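Local structure of Xaa-Pro Dipeptidase (Alteromonas macleodii, 2QS8) at residues Ala205-Gly208 / Gln209-Gln212. The protein probably hydrolyses peptides as a metal-dependent carboxypeptidase or dipeptidase of the amidohydrolase superfamily, with methionine bound in its active site here. Sequence-based numbering, arbitrary orientation.
Sequences AKSG and QNPQ
S207 swings its hydroxyl toward the backbone that follows, where one oxygen accepts two successive N-H groups. From Q209 N to S207 OG the distance is 3.1 Å, with a nearly straight 164° angle at the hydrogen. The second bond, from N210 N to the same S207 OG, is 2.9 Å long and slightly more bent, at 156°. With chi1 at -177°, OG stands anti to the residue's own nitrogen and beside its carbonyl carbon, which carries it toward the N-H groups of Q209 and N210. Serine suits this place because its short side chain carries an acceptor just far enough to bridge a tight bend. G208 is the middle residue of that bend, spanned by the bond from Q209 N. The CB of N210 lies 3.2 Å from S207 OG. Q209 starts out away from the preceding residues, and its exposed, flexible side chain touches H237 and F258. Backbone bonds of N210 with G199 and of Q212 with V197 tie the bend to the start of its own loop, while S207 N bonds to the Y186 hydroxyl of a second subunit. Q212 OE1 accepts from the backbone N of H150, a residue of the methionine pocket. The bond from Q209 N to S207 OG, two residues back, makes this an ST turn, which the one from N210 N reinforces; it is set in the TIM-barrel loop between strand 192-196 and helix 215-227, beside that pocket.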
loop_
_atom_site.group_PDB
_atom_site.type_symbol
_atom_site.label_atom_id
_atom_site.label_comp_id
_atom_site.label_asym_id
_atom_site.label_seq_id
_atom_site.Cartn_x
_atom_site.Cartn_y
_atom_site.Cartn_z
ATOM N N ALA A 205 16.622 -18.154 -10.392
ATOM C CA ALA A 205 16.857 -16.732 -10.154
ATOM C C ALA A 205 18.365 -16.467 -10.125
ATOM O O ALA A 205 19.148 -17.356 -9.825
ATOM C CB ALA A 205 16.211 -16.315 -8.827
ATOM N N LYS A 206 18.762 -15.239 -10.424
ATOM C CA LYS A 206 20.176 -14.891 -10.457
ATOM C C LYS A 206 20.981 -15.136 -9.174
ATOM O O LYS A 206 21.976 -15.851 -9.199
ATOM C CB LYS A 206 20.341 -13.430 -10.884
ATOM C CG LYS A 206 21.757 -13.056 -11.293
ATOM C CD LYS A 206 22.199 -13.865 -12.505
ATOM C CE LYS A 206 23.654 -13.574 -12.871
ATOM N NZ LYS A 206 24.126 -14.429 -14.002
ATOM N N SER A 207 20.547 -14.549 -8.062
ATOM C CA SER A 207 21.286 -14.678 -6.807
ATOM C C SER A 207 21.031 -15.934 -5.990
ATOM O O SER A 207 19.929 -16.488 -5.982
ATOM C CB SER A 207 21.038 -13.456 -5.915
ATOM O OG SER A 207 21.795 -13.534 -4.718
ATOM N N GLY A 208 22.081 -16.364 -5.299
ATOM C CA GLY A 208 21.992 -17.525 -4.442
ATOM C C GLY A 208 22.234 -17.151 -2.987
ATOM O O GLY A 208 22.239 -18.028 -2.124
ATOM N N GLN A 209 22.422 -15.862 -2.700
ATOM C CA GLN A 209 22.678 -15.445 -1.322
ATOM C C GLN A 209 22.490 -13.968 -0.928
ATOM O O GLN A 209 22.776 -13.600 0.214
ATOM C CB GLN A 209 24.092 -15.880 -0.932
ATOM C CG GLN A 209 25.186 -15.346 -1.838
ATOM C CD GLN A 209 26.116 -14.390 -1.112
ATOM O OE1 GLN A 209 25.702 -13.306 -0.676
ATOM N NE2 GLN A 209 27.382 -14.788 -0.969
ATOM N N ASN A 210 22.008 -13.131 -1.848
ATOM C CA ASN A 210 21.813 -11.709 -1.552
ATOM C C ASN A 210 20.675 -11.465 -0.543
ATOM O O ASN A 210 19.720 -12.232 -0.477
ATOM C CB ASN A 210 21.531 -10.945 -2.858
ATOM C CG ASN A 210 20.048 -10.858 -3.177
ATOM O OD1 ASN A 210 19.418 -9.811 -2.980
ATOM N ND2 ASN A 210 19.477 -11.958 -3.654
ATOM N N PRO A 211 20.775 -10.397 0.265
ATOM C CA PRO A 211 19.730 -10.083 1.258
ATOM C C PRO A 211 18.416 -9.706 0.546
ATOM O O PRO A 211 18.379 -8.736 -0.225
ATOM C CB PRO A 211 20.336 -8.914 2.029
ATOM C CG PRO A 211 21.130 -8.206 0.967
ATOM C CD PRO A 211 21.811 -9.350 0.248
ATOM N N GLN A 212 17.353 -10.469 0.794
ATOM C CA GLN A 212 16.067 -10.215 0.132
ATOM C C GLN A 212 14.929 -9.699 1.024
ATOM O O GLN A 212 13.790 -9.565 0.587
ATOM C CB GLN A 212 15.629 -11.462 -0.643
ATOM C CG GLN A 212 16.707 -11.950 -1.604
ATOM C CD GLN A 212 16.236 -13.057 -2.519
ATOM O OE1 GLN A 212 15.350 -13.838 -2.159
ATOM N NE2 GLN A 212 16.840 -13.144 -3.705
#